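PDB 5OJ5: photosystem II assembly protein Ycf48 from Thermosynechococcus elongatus, which assists the early assembly of photosystem II and the replacement of photodamaged D1, binding the C-terminal propeptide of D1 with a seven-bladed beta-propeller. Local coordinates for residues E80-G85 with G127-S132; S204-W209 with E256-L261; H228-T233 with L238-N243. One frame throughout, in Å; residues are numbered along the deposited sequence.

Contact 1 of 3, residues E80-G85 with G127-S132; sequences ETRDGG and GGQSWS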
loop_
_atom_site.group_PDB
_atom_site.type_symbol
_atom_site.label_atom_id
_atom_site.label_comp_id
_atom_site.label_asym_id
_atom_site.label_seq_id
_atom_site.Cartn_x
_atom_site.Cartn_y
_atom_site.Cartn_z
ATOM N N GLU A 80 7.979 -7.857 -14.041
ATOM C CA GLU A 80 7.467 -9.189 -13.775
ATOM C C GLU A 80 8.553 -10.012 -13.093
ATOM O O GLU A 80 9.715 -9.976 -13.502
ATOM C CB GLU A 80 7.098 -9.856 -15.113
ATOM C CG GLU A 80 6.495 -11.237 -15.018
ATOM C CD GLU A 80 6.096 -11.799 -16.365
ATOM O OE1 GLU A 80 6.604 -11.324 -17.400
ATOM O OE2 GLU A 80 5.250 -12.735 -16.385
ATOM N N THR A 81 8.165 -10.823 -12.097
ATOM C CA THR A 81 9.050 -11.821 -11.494
ATOM C C THR A 81 8.442 -13.200 -11.693
ATOM O O THR A 81 7.209 -13.367 -11.666
ATOM C CB THR A 81 9.256 -11.537 -9.978
ATOM O OG1 THR A 81 10.237 -12.458 -9.487
ATOM C CG2 THR A 81 7.999 -11.689 -9.141
ATOM N N ARG A 82 9.328 -14.197 -11.802
ATOM C CA ARG A 82 8.946 -15.595 -11.805
ATOM C C ARG A 82 9.609 -16.375 -10.693
ATOM O O ARG A 82 9.392 -17.596 -10.601
ATOM C CB ARG A 82 9.312 -16.233 -13.151
ATOM C CG ARG A 82 8.723 -15.571 -14.291
ATOM C CD ARG A 82 7.457 -16.133 -14.606
ATOM N NE ARG A 82 7.105 -15.647 -15.938
ATOM C CZ ARG A 82 6.160 -16.187 -16.662
ATOM N NH1 ARG A 82 5.523 -17.215 -16.149
ATOM N NH2 ARG A 82 5.855 -15.691 -17.852
ATOM N N ASP A 83 10.387 -15.723 -9.838
ATOM C CA ASP A 83 11.136 -16.398 -8.786
ATOM C C ASP A 83 10.807 -15.838 -7.408
ATOM O O ASP A 83 11.646 -15.838 -6.501
ATOM C CB ASP A 83 12.636 -16.385 -9.094
ATOM C CG ASP A 83 13.232 -15.003 -9.131
ATOM O OD1 ASP A 83 12.556 -13.995 -8.791
ATOM O OD2 ASP A 83 14.428 -14.893 -9.500
ATOM N N GLY A 84 9.568 -15.388 -7.233
ATOM C CA GLY A 84 9.158 -14.929 -5.918
ATOM C C GLY A 84 9.616 -13.539 -5.584
ATOM O O GLY A 84 9.517 -13.130 -4.417
ATOM N N GLY A 85 10.119 -12.795 -6.563
ATOM C CA GLY A 85 10.562 -11.428 -6.357
ATOM C C GLY A 85 12.032 -11.276 -6.062
ATOM O O GLY A 85 12.452 -10.187 -5.654
ATOM N N GLY A 127 -2.271 -13.878 -16.568
ATOM C CA GLY A 127 -1.110 -13.677 -15.736
ATOM C C GLY A 127 -0.185 -12.603 -16.254
ATOM O O GLY A 127 1.009 -12.604 -15.916
ATOM N N GLY A 128 -0.699 -11.672 -17.063
ATOM C CA GLY A 128 0.104 -10.608 -17.578
ATOM C C GLY A 128 0.921 -10.956 -18.806
ATOM O O GLY A 128 1.759 -10.155 -19.222
ATOM N N GLN A 129 0.651 -12.104 -19.435
ATOM C CA GLN A 129 1.319 -12.384 -20.704
ATOM C C GLN A 129 0.742 -11.538 -21.829
ATOM O O GLN A 129 1.469 -11.221 -22.788
ATOM C CB GLN A 129 1.259 -13.877 -21.020
ATOM C CG GLN A 129 1.809 -14.701 -19.848
ATOM C CD GLN A 129 3.159 -14.169 -19.329
ATOM O OE1 GLN A 129 4.169 -14.240 -20.020
ATOM N NE2 GLN A 129 3.199 -13.655 -18.094
ATOM N N SER A 130 -0.522 -11.131 -21.720
ATOM C CA SER A 130 -1.097 -10.162 -22.630
ATOM C C SER A 130 -1.931 -9.215 -21.792
ATOM O O SER A 130 -2.684 -9.639 -20.898
ATOM C CB SER A 130 -1.927 -10.779 -23.712
ATOM O OG SER A 130 -2.908 -11.563 -23.165
ATOM N N TRP A 131 -1.784 -7.941 -22.080
ATOM C CA TRP A 131 -2.526 -6.895 -21.411
ATOM C C TRP A 131 -3.349 -6.149 -22.451
ATOM O O TRP A 131 -2.876 -5.908 -23.568
ATOM C CB TRP A 131 -1.558 -5.888 -20.756
ATOM C CG TRP A 131 -0.762 -6.399 -19.578
ATOM C CD1 TRP A 131 0.464 -6.987 -19.602
ATOM C CD2 TRP A 131 -1.182 -6.391 -18.218
ATOM N NE1 TRP A 131 0.854 -7.308 -18.328
ATOM C CE2 TRP A 131 -0.146 -6.960 -17.457
ATOM C CE3 TRP A 131 -2.342 -5.949 -17.580
ATOM C CZ2 TRP A 131 -0.210 -7.085 -16.076
ATOM C CZ3 TRP A 131 -2.410 -6.073 -16.183
ATOM C CH2 TRP A 131 -1.358 -6.646 -15.455
ATOM N N SER A 132 -4.537 -5.725 -22.046
ATOM C CA SER A 132 -5.392 -4.876 -22.842
ATOM C C SER A 132 -5.734 -3.639 -22.039
ATOM O O SER A 132 -5.820 -3.668 -20.802
ATOM C CB SER A 132 -6.665 -5.600 -23.232
ATOM O OG SER A 132 -6.337 -6.756 -23.984
HETATM O O HOH W 1 6.291 -12.606 -19.671
#
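Glu-80 reaches out as an extended chain, CG trans to its backbone nitrogen (chi1 -178°), whereas Gln-129 bends sharply at its second torsion (chi2 -48°), and the two side chains cross at about a right angle. Gln-129 NE2 donates to Glu-80 OE2 over 2.8 Å, arriving on the syn side of the carboxylate but tilted out of its plane, while the oxygen sits almost exactly in the plane of the amide. The same NE2 also bonds to Gly-127 O at 3.3 Å, from above that carbonyl, so the local backbone helps fix the amide's rotation. One water closes the other side of the pair, donating to Glu-80 OE1 at 2.6 Å and to Gln-129 OE1 at 2.7 Å. Glu-80 OE2 lies 3.4 Å from Arg-82 NH2 but well out of the guanidinium plane, a salt bridge of charges without a directed N-H. Further out, His-68 bonds to OE2 and Arg-91 pairs with OE1, surroundings that would probably favour an ionised Glu-80. The contact bridges two adjacent propeller blades: strand 77-81 ends in the first, and residues 127-132 lead from strand 120-124 into strand 132-133 of the next.

Contact 2 of 3, residues S204-W209 with E256-L261; sequences SFYSTW and ENWGEL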
loop_
_atom_site.group_PDB
_atom_site.type_symbol
_atom_site.label_atom_id
_atom_site.label_comp_id
_atom_site.label_asym_id
_atom_site.label_seq_id
_atom_site.Cartn_x
_atom_site.Cartn_y
_atom_site.Cartn_z
ATOM N N SER A 204 -6.518 16.329 8.557
ATOM C CA SER A 204 -7.378 16.855 9.614
ATOM C C SER A 204 -8.277 15.797 10.204
ATOM O O SER A 204 -8.615 15.862 11.390
ATOM C CB SER A 204 -8.229 17.997 9.080
ATOM O OG SER A 204 -7.451 19.164 8.867
ATOM N N PHE A 205 -8.726 14.833 9.369
ATOM C CA PHE A 205 -9.672 13.821 9.808
ATOM C C PHE A 205 -9.533 12.596 8.906
ATOM O O PHE A 205 -8.666 12.549 8.032
ATOM C CB PHE A 205 -11.066 14.412 10.005
ATOM C CG PHE A 205 -11.664 15.003 8.766
ATOM C CD1 PHE A 205 -12.252 14.177 7.808
ATOM C CD2 PHE A 205 -11.641 16.384 8.531
ATOM C CE1 PHE A 205 -12.831 14.716 6.662
ATOM C CE2 PHE A 205 -12.217 16.912 7.380
ATOM C CZ PHE A 205 -12.771 16.074 6.443
ATOM N N TYR A 206 -10.354 11.570 9.146
ATOM C CA TYR A 206 -10.355 10.393 8.298
ATOM C C TYR A 206 -11.788 10.024 8.006
ATOM O O TYR A 206 -12.719 10.515 8.642
ATOM C CB TYR A 206 -9.556 9.247 8.921
ATOM C CG TYR A 206 -10.152 8.620 10.152
ATOM C CD1 TYR A 206 -10.890 7.415 10.078
ATOM C CD2 TYR A 206 -9.946 9.157 11.422
ATOM C CE1 TYR A 206 -11.411 6.818 11.202
ATOM C CE2 TYR A 206 -10.481 8.543 12.560
ATOM C CZ TYR A 206 -11.200 7.370 12.430
ATOM O OH TYR A 206 -11.707 6.789 13.575
ATOM N N SER A 207 -11.938 9.131 7.037
ATOM C CA SER A 207 -13.249 8.660 6.626
ATOM C C SER A 207 -13.205 7.144 6.461
ATOM O O SER A 207 -12.171 6.576 6.102
ATOM C CB SER A 207 -13.722 9.292 5.336
ATOM O OG SER A 207 -13.748 10.717 5.484
ATOM N N THR A 208 -14.340 6.493 6.699
ATOM C CA THR A 208 -14.475 5.057 6.488
ATOM C C THR A 208 -15.648 4.750 5.568
ATOM O O THR A 208 -16.623 5.509 5.494
ATOM C CB THR A 208 -14.631 4.295 7.815
ATOM O OG1 THR A 208 -15.779 4.787 8.512
ATOM C CG2 THR A 208 -13.404 4.429 8.715
ATOM N N TRP A 209 -15.550 3.609 4.895
ATOM C CA TRP A 209 -16.657 3.136 4.064
ATOM C C TRP A 209 -16.710 1.633 4.149
ATOM O O TRP A 209 -15.680 0.977 4.153
ATOM C CB TRP A 209 -16.472 3.566 2.601
ATOM C CG TRP A 209 -17.584 3.038 1.714
ATOM C CD1 TRP A 209 -18.796 3.593 1.528
ATOM C CD2 TRP A 209 -17.561 1.816 0.956
ATOM N NE1 TRP A 209 -19.540 2.799 0.657
ATOM C CE2 TRP A 209 -18.785 1.724 0.283
ATOM C CE3 TRP A 209 -16.607 0.821 0.766
ATOM C CZ2 TRP A 209 -19.094 0.645 -0.565
ATOM C CZ3 TRP A 209 -16.915 -0.244 -0.075
ATOM C CH2 TRP A 209 -18.133 -0.300 -0.726
ATOM N N GLU A 256 -14.108 3.749 17.243
ATOM C CA GLU A 256 -13.944 5.192 17.245
ATOM C C GLU A 256 -13.223 5.712 18.478
ATOM O O GLU A 256 -12.919 6.910 18.529
ATOM C CB GLU A 256 -15.282 5.900 17.028
ATOM C CG GLU A 256 -15.819 5.712 15.613
ATOM C CD GLU A 256 -17.318 5.881 15.539
ATOM O OE1 GLU A 256 -17.942 5.387 14.568
ATOM O OE2 GLU A 256 -17.865 6.528 16.457
ATOM N N ASN A 257 -12.902 4.841 19.440
ATOM C CA ASN A 257 -12.062 5.191 20.577
ATOM C C ASN A 257 -10.628 4.722 20.323
ATOM O O ASN A 257 -10.395 3.659 19.741
ATOM C CB ASN A 257 -12.582 4.580 21.885
ATOM C CG ASN A 257 -13.687 5.423 22.549
ATOM O OD1 ASN A 257 -14.753 4.899 22.886
ATOM N ND2 ASN A 257 -13.431 6.716 22.750
ATOM N N TRP A 258 -9.675 5.505 20.786
ATOM C CA TRP A 258 -8.287 5.328 20.400
ATOM C C TRP A 258 -7.450 5.257 21.668
ATOM O O TRP A 258 -7.745 5.914 22.674
ATOM C CB TRP A 258 -7.843 6.466 19.453
ATOM C CG TRP A 258 -8.373 6.285 18.086
ATOM C CD1 TRP A 258 -9.599 6.662 17.590
ATOM C CD2 TRP A 258 -7.752 5.551 17.054
ATOM N NE1 TRP A 258 -9.755 6.253 16.304
ATOM C CE2 TRP A 258 -8.628 5.573 15.937
ATOM C CE3 TRP A 258 -6.505 4.912 16.918
ATOM C CZ2 TRP A 258 -8.320 4.990 14.760
ATOM C CZ3 TRP A 258 -6.225 4.322 15.712
ATOM C CH2 TRP A 258 -7.117 4.396 14.657
ATOM N N GLY A 259 -6.418 4.434 21.607
ATOM C CA GLY A 259 -5.510 4.216 22.712
ATOM C C GLY A 259 -4.442 5.287 22.829
ATOM O O GLY A 259 -4.472 6.321 22.161
ATOM N N GLU A 260 -3.485 5.024 23.720
ATOM C CA GLU A 260 -2.392 5.956 23.961
ATOM C C GLU A 260 -1.558 6.203 22.711
ATOM O O GLU A 260 -1.361 5.332 21.865
ATOM C CB GLU A 260 -1.483 5.446 25.099
ATOM C CG GLU A 260 -0.324 4.516 24.665
ATOM C CD GLU A 260 0.496 3.897 25.816
ATOM O OE1 GLU A 260 0.145 2.786 26.269
ATOM O OE2 GLU A 260 1.506 4.507 26.249
ATOM N N LEU A 261 -1.059 7.416 22.609
ATOM C CA LEU A 261 -0.185 7.783 21.518
ATOM C C LEU A 261 1.214 7.242 21.807
ATOM O O LEU A 261 1.818 7.598 22.817
ATOM C CB LEU A 261 -0.228 9.305 21.376
ATOM C CG LEU A 261 0.362 9.850 20.079
ATOM C CD1 LEU A 261 -0.322 9.275 18.829
ATOM C CD2 LEU A 261 0.330 11.363 20.084
#
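Tyr-206 and Trp-258 carry this contact by themselves, through a hydroxyl set against the rim of an indole. Trp-258 NE1 donates to Tyr-206 OH over 3.4 Å, a weak bond with an N-H...O angle of 154°. The oxygen lies in the plane of the indole, at its edge, and the two side chains run obliquely past each other rather than stacking. Apolar contact adds little, Tyr-206 CZ standing 4.4 Å from Trp-258 CZ2. The tight packing comes from residues around the pair: Met-230 of strand 227-232 touches both aromatic side chains, and His-219 of strand 217-220 stacks with the Tyr-206 ring. The pair joins two neighbouring propeller blades. Tyr-206 belongs to strand 205-209, the third of its blade and part of the experimentally defined Arg-rich patch, while Trp-258 follows strand 246-251, the third of the next blade, on the chain that leads on to strand 272-277. Tyr-206 CG stands between the backbone N and carbonyl carbon (chi1 69°), which turns the phenol toward Trp-258. The solvent side is much looser. Glu-256 is exposed, its CG no closer than 4.7 Å to Tyr-206 OH, and beside it Asn-257 points away, exposed as well.

Contact 3 of 3, residues H228-T233 with L238-N243; sequences HNMGFT and LWMIVN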
loop_
_atom_site.group_PDB
_atom_site.type_symbol
_atom_site.label_atom_id
_atom_site.label_comp_id
_atom_site.label_asym_id
_atom_site.label_seq_id
_atom_site.Cartn_x
_atom_site.Cartn_y
_atom_site.Cartn_z
ATOM N N HIS A 228 -1.346 10.986 9.114
ATOM C CA HIS A 228 -0.611 10.689 7.905
ATOM C C HIS A 228 -1.109 9.454 7.171
ATOM O O HIS A 228 -1.314 9.478 5.960
ATOM C CB HIS A 228 0.875 10.482 8.143
ATOM C CG HIS A 228 1.568 10.262 6.856
ATOM N ND1 HIS A 228 1.528 11.209 5.852
ATOM C CD2 HIS A 228 2.127 9.154 6.312
ATOM C CE1 HIS A 228 2.120 10.733 4.777
ATOM N NE2 HIS A 228 2.499 9.493 5.031
ATOM N N ASN A 229 -1.317 8.348 7.888
ATOM C CA ASN A 229 -1.732 7.086 7.285
ATOM C C ASN A 229 -2.563 6.316 8.293
ATOM O O ASN A 229 -2.415 6.517 9.498
ATOM C CB ASN A 229 -0.519 6.268 6.796
ATOM C CG ASN A 229 -0.858 5.222 5.748
ATOM O OD1 ASN A 229 -2.027 5.036 5.370
ATOM N ND2 ASN A 229 0.171 4.530 5.258
ATOM N N MET A 230 -3.440 5.459 7.774
ATOM C CA MET A 230 -4.279 4.609 8.617
ATOM C C MET A 230 -4.528 3.315 7.881
ATOM O O MET A 230 -4.577 3.298 6.638
ATOM C CB MET A 230 -5.635 5.222 8.928
ATOM C CG MET A 230 -5.521 6.466 9.783
ATOM S SD MET A 230 -7.120 7.218 10.175
ATOM C CE MET A 230 -7.744 5.998 11.306
ATOM N N GLY A 231 -4.768 2.239 8.637
ATOM C CA GLY A 231 -5.102 0.947 8.070
ATOM C C GLY A 231 -5.705 0.046 9.089
ATOM O O GLY A 231 -6.086 0.488 10.178
ATOM N N PHE A 232 -5.807 -1.228 8.727
ATOM C CA PHE A 232 -6.473 -2.224 9.551
ATOM C C PHE A 232 -5.477 -3.191 10.145
ATOM O O PHE A 232 -4.478 -3.524 9.508
ATOM C CB PHE A 232 -7.494 -2.991 8.701
ATOM C CG PHE A 232 -8.567 -2.102 8.145
ATOM C CD1 PHE A 232 -9.716 -1.875 8.870
ATOM C CD2 PHE A 232 -8.420 -1.480 6.895
ATOM C CE1 PHE A 232 -10.709 -1.031 8.373
ATOM C CE2 PHE A 232 -9.421 -0.634 6.407
ATOM C CZ PHE A 232 -10.545 -0.433 7.135
ATOM N N THR A 233 -5.745 -3.633 11.377
ATOM C CA THR A 233 -4.960 -4.707 11.973
ATOM C C THR A 233 -5.556 -6.048 11.589
ATOM O O THR A 233 -6.659 -6.090 11.055
ATOM C CB THR A 233 -4.986 -4.583 13.491
ATOM O OG1 THR A 233 -6.282 -4.997 13.954
ATOM C CG2 THR A 233 -4.662 -3.175 13.971
ATOM N N LEU A 238 -8.269 -0.579 13.903
ATOM C CA LEU A 238 -7.558 0.372 13.067
ATOM C C LEU A 238 -6.245 0.754 13.728
ATOM O O LEU A 238 -6.115 0.773 14.958
ATOM C CB LEU A 238 -8.377 1.634 12.846
ATOM C CG LEU A 238 -9.705 1.564 12.061
ATOM C CD1 LEU A 238 -10.546 2.869 12.226
ATOM C CD2 LEU A 238 -9.419 1.327 10.639
ATOM N N TRP A 239 -5.287 1.137 12.878
ATOM C CA TRP A 239 -4.067 1.790 13.320
ATOM C C TRP A 239 -3.974 3.141 12.628
ATOM O O TRP A 239 -4.522 3.339 11.546
ATOM C CB TRP A 239 -2.807 0.933 13.042
ATOM C CG TRP A 239 -2.599 0.519 11.614
ATOM C CD1 TRP A 239 -2.921 -0.692 11.052
ATOM C CD2 TRP A 239 -2.008 1.299 10.573
ATOM N NE1 TRP A 239 -2.557 -0.721 9.731
ATOM C CE2 TRP A 239 -2.002 0.493 9.407
ATOM C CE3 TRP A 239 -1.467 2.592 10.495
ATOM C CZ2 TRP A 239 -1.488 0.939 8.192
ATOM C CZ3 TRP A 239 -0.973 3.043 9.263
ATOM C CH2 TRP A 239 -0.996 2.217 8.130
ATOM N N MET A 240 -3.225 4.045 13.250
ATOM C CA MET A 240 -2.897 5.329 12.660
ATOM C C MET A 240 -1.432 5.670 12.863
ATOM O O MET A 240 -0.850 5.364 13.911
ATOM C CB MET A 240 -3.774 6.488 13.215
ATOM C CG MET A 240 -3.653 6.723 14.701
ATOM S SD MET A 240 -4.554 8.181 15.273
ATOM C CE MET A 240 -6.172 7.894 14.776
ATOM N N ILE A 241 -0.875 6.344 11.871
ATOM C CA ILE A 241 0.402 7.053 11.947
ATOM C C ILE A 241 0.079 8.540 11.888
ATOM O O ILE A 241 -0.638 8.981 10.978
ATOM C CB ILE A 241 1.325 6.685 10.777
ATOM C CG1 ILE A 241 1.732 5.217 10.864
ATOM C CG2 ILE A 241 2.542 7.625 10.771
ATOM C CD1 ILE A 241 2.420 4.706 9.594
ATOM N N VAL A 242 0.610 9.309 12.846
ATOM C CA VAL A 242 0.411 10.748 12.878
ATOM C C VAL A 242 1.762 11.442 12.752
ATOM O O VAL A 242 2.827 10.851 12.940
ATOM C CB VAL A 242 -0.350 11.251 14.118
ATOM C CG1 VAL A 242 -1.683 10.518 14.264
ATOM C CG2 VAL A 242 0.501 11.104 15.335
ATOM N N ASN A 243 1.688 12.742 12.448
ATOM C CA ASN A 243 2.872 13.571 12.272
ATOM C C ASN A 243 3.833 13.414 13.434
ATOM O O ASN A 243 3.430 13.260 14.593
ATOM C CB ASN A 243 2.496 15.058 12.144
ATOM C CG ASN A 243 3.661 15.904 11.641
ATOM O OD1 ASN A 243 4.160 15.681 10.547
ATOM N ND2 ASN A 243 4.111 16.856 12.450
#
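The indole of Trp-239 lies flat on the backbone of the adjacent strand, with Gly-231 underneath. Gly-231 N sits 3.3 Å from the plane of the Trp-239 ring and over its centre, and Gly-231 CA makes a CH-pi contact 3.7 Å from the centroid of the five-membered ring. Because Gly-231 carries no side chain, nothing stands between ring and main chain. Trp-239 CG is placed between its own backbone N and carbonyl carbon (chi1 56°), which swings the ring back across the neighbouring strand. At the far end of the indole, Asn-229 CG comes within 3.8 Å of Trp-239 CH2. The amide is turned steeply against the ring, 72° between planes, with ND2 at the ring's edge and bonded onward to Leu-273 O. This is the hairpin of strands 227-232 and 238-242, the first two strands of a propeller blade. They run antiparallel, Gly-231 pairing with Trp-239 and Asn-229 with Ile-241 as hydrogen-bonded pairs. A classic beta bulge interrupts the regular pattern: Ile-241 O accepts from both His-228 N at 2.8 Å and Asn-229 N at 3.2 Å. On the other face of the sheet, Met-230 and Met-240 lie side by side and point the same way, Met-230 CG 3.9 Å from Met-240 CB. Phe-232 and Leu-238 do likewise, and the leucine methyl CD2 approaches Phe-232 CE1 to 3.5 Å. On this face Met-230 and Phe-232 touch strand 196-199 of the preceding blade, while Leu-238 meets Trp-258, which follows strand 246-251. Trp-239 and Asn-229, on the opposite face of the sheet, pack on strand 272-277 of the following blade.

Overall arrangement
Contacts 2 and 3 form one continuous region, their centres 8 Å apart and the hairpin of contact 3 nested within the chain that contact 2 closes. Met-230 joins them: its SD lies 3.3 Å from Tyr-206 CG. Trp-258 adds a second link, with CE2 3.6 Å from Met-240 CE. Contact 1 lies across the propeller, on the opposite side of the chain's centre, its own centre about 37 Å from that of contact 2 and about 31 Å from that of contact 3. Contacts 1 and 2 both join adjacent blades, whereas contact 3 builds one from within. The bound D1 peptide runs beside residues 127-132 of contact 1, hydrogen-bonded to the backbone of Trp-131.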